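Local coordinates for protein Rab GDP dissociation inhibitor alpha (Naegleria fowleri, PDB 6C87) that probably binds prenylated Rab GTPases in their GDP-bound state, slows nucleotide release and keeps them soluble for recycling between membranes, at residues A52-N55 / L56-F60; T190-F193 / L194-V198; P373-E376 / V377-V380. All coordinates share one frame; numbering follows the deposited sequence.

In the fold
All three contacts are local, each made within one continuous run of chain, and they mark three well-separated places in the GDI fold. Contact 1 starts helix 56-64 straight after strand 53-54; contact 2 runs through helix 188-198 to its widened end; contact 3 joins the short turn 373-376 to helix 378-384. Contacts 1 and 2 lie on opposite sides of the chain's centre, with their own centres 34 Å apart. Contact 3 is about 13 Å from each of the others at the nearest atoms. Contacts 1 and 3 both lean on strand 302-315 of the large mixed sheet, whereas contact 2 packs against strand 111-121 and helix 143-157.

Contact 1 of 3, residues A52-N55 / L56-F60; sequences ASLN and LDQMF
Asn55 and Met59 make the first backbone bond of helix 56-64: Met59 N donates to Asn55 O at 2.8 Å. Just before it, the chain is extended through Ser53 and Leu54, with Asn55, the N-cap, as the single residue between strand and helix. A reciprocal pair of bonds secures this change of direction. Asn55 OD1 accepts from Gln58 N at 2.8 Å, and Gln58 OE1 accepts from Asn55 N at 2.9 Å, the latter nearly straight (169° at the hydrogen) and on a lone pair of the amide oxygen. This is a capping box. The first torsion of Asn55 (65°) sets its CG between the backbone N and the carbonyl carbon, from where OD1 reaches forward over the first turn. Meanwhile the extended chain of Gln58 doubles back toward the strand. The two carboxamides end up stacked, their planes 22° apart, with Asn55 ND2 3.6 Å from Gln58 CD. A water lies between Gln58 OE1 and Ser53 O and can donate to either, though it has more acceptors in reach than protons.

On the apolar side, Leu54 CG rests 3.8 Å from Gln58 CB, and its CD2 meets Met59 SD at 3.9 Å, the two side chains crossing at about a right angle. Strand 53-54 pairs antiparallel with strand 82-83, with backbone bonds from Ala52 to Leu84 and from Leu54 to Ile82. Met59 continues inward onto Ile82, Ile312 and Phe391, and Leu56 packs on Ile314, so the start of the helix is seated against strands 302-315 and 389-400.

Contact 2 of 3, residues T190-F193 / L194-V198; sequences TTDF and LGHAV
His196 N donates to Asp192 O at 2.7 Å and Gly195 N to Thr191 O at the same distance, while Leu194 N reaches Thr190 O at 3.1 Å; these are the regular i to i+4 bonds of helix 188-198. One turn on, the pattern widens. Phe193 O is approached both by Ala197 N, four residues along, and by Val198 N, five along, each at 3.0 Å and each bond weak.

Three polar side chains, His196, Asp192 and Thr190, find partners beyond the helix. Both imidazole nitrogens of His196 are taken, ND1 by Asp342 and NE2 by Asp204, an acidic setting that would probably favour a charged ring. Asp192 OD1 is held by Gln336, and Thr190 OG1 by Glu145.

Phe193 carries the packing. Its first torsion (78°) swings the ring back along the helix, where Thr190 O and Leu194 CB both lie over one face, displaced toward the rim. The branch of Leu194 that meets the ring is CD1, 4.0 Å from Phe193 CE1, the two side chains running obliquely to each other. Ala197 CB follows 4.4 Å from Phe193 CB, and both residues rest on Val119 of strand 111-121. Thr190 and Leu194 instead face helix 143-157, through Leu152. The result is a buried alpha-helix ending in a pi-type turn at 194-198, wedged between a sheet strand and a neighbouring helix of the GDI fold.

Contact 3 of 3, residues P373-E376 / V377-V380; sequences PENE and VKVV
Asn375 turns its carboxamide toward Lys378, and the nitrogen end does the touching: ND2 lies 3.7 Å from Lys378 CD, the methylene being displaced out of the amide plane. Asn375 CG is anti to the backbone N (chi1 -178°), which brings the group alongside the lysine stem. The lysine then continues to Asp382, with which NZ forms a salt bridge.

The peptide carbonyls are met from above their planes. Val377 N donates to Glu374 O at 3.3 Å from 61° out of the carbonyl plane, and Lys378 N to Asn375 O at 3.2 Å from 75° out of it. Both bonds span three residues, the spacing of a 3-10 turn, and neither is directed at a lone pair. Val377 N, at the N-cap of the next helix, therefore belongs to the preceding turn. A water bridges the junction, donating to Asn375 O and, at 2.7 Å, to Glu376 O, and accepting from Val379 N at 3.2 Å. It thus ties the weakly bonded turn 373-376 to the start of helix 378-384.

Val377 tucks CG2 against Glu374 O, 3.2 Å away; the buried Val377 side chain also packs on Val364 and Thr366 of strand 360-367 and on Val311 of strand 302-315. The Glu376 carboxylate is held by Arg339, Ser370 and the backbone of Glu369. Pro373 sits on Ile309, and Val379 and Val380 on Ile343, so this surface segment lies across strands 302-315, 360-367 and 343-349.

Contact 1 of 3, residues A52-N55 / L56-F60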
loop_
_atom_site.group_PDB
_atom_site.type_symbol
_atom_site.label_atom_id
_atom_site.label_comp_id
_atom_site.label_asym_id
_atom_site.label_seq_id
_atom_site.Cartn_x
_atom_site.Cartn_y
_atom_site.Cartn_z
ATOM N N ALA A 52 8.530 22.683 -27.337
ATOM C CA ALA A 52 8.354 24.092 -27.036
ATOM C C ALA A 52 7.055 24.617 -27.629
ATOM O O ALA A 52 6.443 24.006 -28.514
ATOM C CB ALA A 52 9.539 24.904 -27.569
ATOM N N SER A 53 6.624 25.761 -27.105
ATOM C CA SER A 53 5.428 26.453 -27.567
ATOM C C SER A 53 5.875 27.646 -28.403
ATOM O O SER A 53 6.537 28.554 -27.891
ATOM C CB SER A 53 4.563 26.897 -26.386
ATOM O OG SER A 53 3.404 27.593 -26.822
ATOM N N LEU A 54 5.532 27.634 -29.684
ATOM C CA LEU A 54 6.022 28.627 -30.628
ATOM C C LEU A 54 4.894 29.516 -31.131
ATOM O O LEU A 54 3.754 29.064 -31.298
ATOM C CB LEU A 54 6.710 27.951 -31.823
ATOM C CG LEU A 54 8.187 27.572 -31.673
ATOM C CD1 LEU A 54 8.400 26.631 -30.503
ATOM C CD2 LEU A 54 8.701 26.946 -32.959
ATOM N N ASN A 55 5.233 30.782 -31.403
ATOM C CA ASN A 55 4.310 31.644 -32.114
ATOM C C ASN A 55 4.580 31.501 -33.609
ATOM O O ASN A 55 5.475 30.762 -34.033
ATOM C CB ASN A 55 4.402 33.099 -31.630
ATOM C CG ASN A 55 5.747 33.758 -31.924
ATOM O OD1 ASN A 55 6.332 33.593 -32.996
ATOM N ND2 ASN A 55 6.233 34.525 -30.962
ATOM N N LEU A 56 3.806 32.234 -34.418
ATOM C CA LEU A 56 3.843 32.026 -35.861
ATOM C C LEU A 56 5.181 32.465 -36.451
ATOM O O LEU A 56 5.756 31.756 -37.284
ATOM C CB LEU A 56 2.673 32.752 -36.522
ATOM C CG LEU A 56 2.330 32.361 -37.962
ATOM C CD1 LEU A 56 1.924 30.889 -38.062
ATOM C CD2 LEU A 56 1.229 33.246 -38.508
ATOM N N ASP A 57 5.704 33.618 -36.020
ATOM C CA ASP A 57 7.023 34.044 -36.486
ATOM C C ASP A 57 8.075 32.995 -36.147
ATOM O O ASP A 57 8.965 32.705 -36.956
ATOM C CB ASP A 57 7.414 35.384 -35.859
ATOM C CG ASP A 57 6.566 36.556 -36.352
ATOM O OD1 ASP A 57 6.434 37.536 -35.586
ATOM O OD2 ASP A 57 6.005 36.496 -37.467
ATOM N N GLN A 58 7.991 32.424 -34.942
ATOM C CA GLN A 58 8.942 31.398 -34.526
ATOM C C GLN A 58 8.776 30.120 -35.343
ATOM O O GLN A 58 9.764 29.442 -35.648
ATOM C CB GLN A 58 8.794 31.121 -33.025
ATOM C CG GLN A 58 9.244 32.281 -32.132
ATOM C CD GLN A 58 8.876 32.101 -30.663
ATOM O OE1 GLN A 58 7.840 31.513 -30.322
ATOM N NE2 GLN A 58 9.732 32.611 -29.781
ATOM N N MET A 59 7.535 29.766 -35.698
ATOM C CA MET A 59 7.311 28.611 -36.569
ATOM C C MET A 59 7.953 28.828 -37.934
ATOM O O MET A 59 8.633 27.941 -38.462
ATOM C CB MET A 59 5.817 28.351 -36.728
ATOM C CG MET A 59 5.143 27.867 -35.472
ATOM S SD MET A 59 5.551 26.167 -35.064
ATOM C CE MET A 59 4.724 25.264 -36.358
ATOM N N PHE A 60 7.740 30.008 -38.523
ATOM C CA PHE A 60 8.318 30.299 -39.831
ATOM C C PHE A 60 9.843 30.362 -39.781
ATOM O O PHE A 60 10.509 29.925 -40.725
ATOM C CB PHE A 60 7.738 31.595 -40.393
ATOM C CG PHE A 60 6.517 31.381 -41.242
ATOM C CD1 PHE A 60 5.307 31.017 -40.664
ATOM C CD2 PHE A 60 6.583 31.516 -42.621
ATOM C CE1 PHE A 60 4.183 30.807 -41.447
ATOM C CE2 PHE A 60 5.461 31.308 -43.414
ATOM C CZ PHE A 60 4.259 30.953 -42.826
HETATM O O HOH W 1 5.746 31.731 -27.991
#

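Contact 2 of 3, residues T190-F193 / L194-V198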
loop_
_atom_site.group_PDB
_atom_site.type_symbol
_atom_site.label_atom_id
_atom_site.label_comp_id
_atom_site.label_asym_id
_atom_site.label_seq_id
_atom_site.Cartn_x
_atom_site.Cartn_y
_atom_site.Cartn_z
ATOM N N THR A 190 -14.503 -3.785 -33.989
ATOM C CA THR A 190 -14.942 -3.508 -32.624
ATOM C C THR A 190 -13.751 -3.259 -31.708
ATOM O O THR A 190 -13.734 -2.281 -30.953
ATOM C CB THR A 190 -15.778 -4.671 -32.077
ATOM O OG1 THR A 190 -16.972 -4.827 -32.853
ATOM C CG2 THR A 190 -16.154 -4.415 -30.619
ATOM N N THR A 191 -12.743 -4.136 -31.762
ATOM C CA THR A 191 -11.611 -4.018 -30.851
ATOM C C THR A 191 -10.773 -2.776 -31.129
ATOM O O THR A 191 -10.084 -2.299 -30.219
ATOM C CB THR A 191 -10.731 -5.272 -30.920
ATOM O OG1 THR A 191 -10.139 -5.375 -32.220
ATOM C CG2 THR A 191 -11.539 -6.527 -30.615
ATOM N N ASP A 192 -10.812 -2.248 -32.357
ATOM C CA ASP A 192 -10.033 -1.058 -32.685
ATOM C C ASP A 192 -10.521 0.157 -31.903
ATOM O O ASP A 192 -9.779 0.725 -31.091
ATOM C CB ASP A 192 -10.085 -0.798 -34.190
ATOM C CG ASP A 192 -9.033 -1.591 -34.951
ATOM O OD1 ASP A 192 -9.019 -1.528 -36.197
ATOM O OD2 ASP A 192 -8.265 -2.337 -34.308
ATOM N N PHE A 193 -11.769 0.577 -32.128
ATOM C CA PHE A 193 -12.256 1.747 -31.404
ATOM C C PHE A 193 -12.343 1.478 -29.909
ATOM O O PHE A 193 -12.099 2.379 -29.098
ATOM C CB PHE A 193 -13.614 2.208 -31.960
ATOM C CG PHE A 193 -14.807 1.384 -31.494
ATOM C CD1 PHE A 193 -15.428 1.637 -30.271
ATOM C CD2 PHE A 193 -15.339 0.394 -32.312
ATOM C CE1 PHE A 193 -16.532 0.892 -29.857
ATOM C CE2 PHE A 193 -16.449 -0.350 -31.912
ATOM C CZ PHE A 193 -17.043 -0.102 -30.679
ATOM N N LEU A 194 -12.674 0.248 -29.526
ATOM C CA LEU A 194 -12.807 -0.060 -28.109
ATOM C C LEU A 194 -11.446 -0.042 -27.424
ATOM O O LEU A 194 -11.265 0.617 -26.393
ATOM C CB LEU A 194 -13.500 -1.412 -27.937
ATOM C CG LEU A 194 -14.273 -1.659 -26.643
ATOM C CD1 LEU A 194 -15.163 -0.467 -26.320
ATOM C CD2 LEU A 194 -15.102 -2.921 -26.779
ATOM N N GLY A 195 -10.471 -0.743 -27.995
ATOM C CA GLY A 195 -9.163 -0.855 -27.388
ATOM C C GLY A 195 -8.298 0.374 -27.576
ATOM O O GLY A 195 -7.564 0.761 -26.659
ATOM N N HIS A 196 -8.367 0.998 -28.753
ATOM C CA HIS A 196 -7.481 2.115 -29.068
ATOM C C HIS A 196 -8.113 3.473 -28.790
ATOM O O HIS A 196 -7.433 4.377 -28.303
ATOM C CB HIS A 196 -7.031 2.051 -30.534
ATOM C CG HIS A 196 -6.224 0.834 -30.870
ATOM N ND1 HIS A 196 -4.959 0.904 -31.409
ATOM C CD2 HIS A 196 -6.506 -0.484 -30.751
ATOM C CE1 HIS A 196 -4.496 -0.318 -31.605
ATOM N NE2 HIS A 196 -5.415 -1.179 -31.211
ATOM N N ALA A 197 -9.399 3.642 -29.075
ATOM C CA ALA A 197 -10.033 4.942 -28.907
ATOM C C ALA A 197 -10.680 5.123 -27.540
ATOM O O ALA A 197 -10.828 6.269 -27.096
ATOM C CB ALA A 197 -11.087 5.170 -30.000
ATOM N N VAL A 198 -11.070 4.038 -26.864
ATOM C CA VAL A 198 -11.673 4.144 -25.536
ATOM C C VAL A 198 -10.658 3.838 -24.442
ATOM O O VAL A 198 -10.433 4.655 -23.543
ATOM C CB VAL A 198 -12.887 3.211 -25.385
ATOM C CG1 VAL A 198 -13.482 3.380 -24.002
ATOM C CG2 VAL A 198 -13.923 3.487 -26.450
#

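Contact 3 of 3, residues P373-E376 / V377-V380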
loop_
_atom_site.group_PDB
_atom_site.type_symbol
_atom_site.label_atom_id
_atom_site.label_comp_id
_atom_site.label_asym_id
_atom_site.label_seq_id
_atom_site.Cartn_x
_atom_site.Cartn_y
_atom_site.Cartn_z
ATOM N N PRO A 373 8.064 9.646 -44.782
ATOM C CA PRO A 373 7.181 9.844 -43.617
ATOM C C PRO A 373 5.943 10.665 -43.919
ATOM O O PRO A 373 4.861 10.354 -43.406
ATOM C CB PRO A 373 8.096 10.549 -42.605
ATOM C CG PRO A 373 9.494 10.253 -43.073
ATOM C CD PRO A 373 9.416 10.179 -44.559
ATOM N N GLU A 374 6.069 11.701 -44.754
ATOM C CA GLU A 374 4.923 12.552 -45.063
ATOM C C GLU A 374 3.794 11.758 -45.705
ATOM O O GLU A 374 2.613 11.998 -45.424
ATOM C CB GLU A 374 5.363 13.678 -45.993
ATOM C CG GLU A 374 5.742 14.953 -45.300
ATOM C CD GLU A 374 6.034 16.072 -46.275
ATOM O OE1 GLU A 374 5.074 16.713 -46.761
ATOM O OE2 GLU A 374 7.233 16.313 -46.542
ATOM N N ASN A 375 4.133 10.811 -46.572
ATOM C CA ASN A 375 3.107 10.034 -47.251
ATOM C C ASN A 375 2.388 9.091 -46.297
ATOM O O ASN A 375 1.245 8.701 -46.567
ATOM C CB ASN A 375 3.725 9.275 -48.427
ATOM C CG ASN A 375 2.703 8.493 -49.215
ATOM O OD1 ASN A 375 2.628 7.268 -49.117
ATOM N ND2 ASN A 375 1.903 9.201 -50.009
ATOM N N GLU A 376 3.036 8.703 -45.194
ATOM C CA GLU A 376 2.381 7.814 -44.241
ATOM C C GLU A 376 1.158 8.471 -43.605
ATOM O O GLU A 376 0.206 7.771 -43.249
ATOM C CB GLU A 376 3.368 7.351 -43.167
ATOM C CG GLU A 376 4.485 6.454 -43.680
ATOM C CD GLU A 376 5.523 6.108 -42.605
ATOM O OE1 GLU A 376 5.134 5.720 -41.479
ATOM O OE2 GLU A 376 6.737 6.239 -42.885
ATOM N N VAL A 377 1.156 9.800 -43.453
ATOM C CA VAL A 377 0.021 10.510 -42.865
ATOM C C VAL A 377 -0.881 11.134 -43.923
ATOM O O VAL A 377 -1.779 11.910 -43.581
ATOM C CB VAL A 377 0.473 11.587 -41.855
ATOM C CG1 VAL A 377 1.253 10.966 -40.703
ATOM C CG2 VAL A 377 1.282 12.677 -42.545
ATOM N N LYS A 378 -0.672 10.814 -45.202
ATOM C CA LYS A 378 -1.487 11.436 -46.243
ATOM C C LYS A 378 -2.965 11.108 -46.066
ATOM O O LYS A 378 -3.827 11.935 -46.383
ATOM C CB LYS A 378 -1.008 11.002 -47.629
ATOM C CG LYS A 378 -1.763 11.664 -48.760
ATOM C CD LYS A 378 -1.194 11.285 -50.114
ATOM C CE LYS A 378 -1.927 12.013 -51.237
ATOM N NZ LYS A 378 -3.303 11.490 -51.439
ATOM N N VAL A 379 -3.278 9.918 -45.548
ATOM C CA VAL A 379 -4.672 9.552 -45.322
ATOM C C VAL A 379 -5.331 10.537 -44.369
ATOM O O VAL A 379 -6.515 10.858 -44.519
ATOM C CB VAL A 379 -4.774 8.102 -44.797
ATOM C CG1 VAL A 379 -4.016 7.938 -43.480
ATOM C CG2 VAL A 379 -6.230 7.680 -44.637
ATOM N N VAL A 380 -4.580 11.050 -43.392
ATOM C CA VAL A 380 -5.148 12.012 -42.455
ATOM C C VAL A 380 -5.172 13.407 -43.069
ATOM O O VAL A 380 -6.179 14.118 -42.988
ATOM C CB VAL A 380 -4.368 11.997 -41.128
ATOM C CG1 VAL A 380 -4.981 12.986 -40.162
ATOM C CG2 VAL A 380 -4.333 10.604 -40.534
HETATM O O HOH W 2 -1.300 7.378 -45.474
#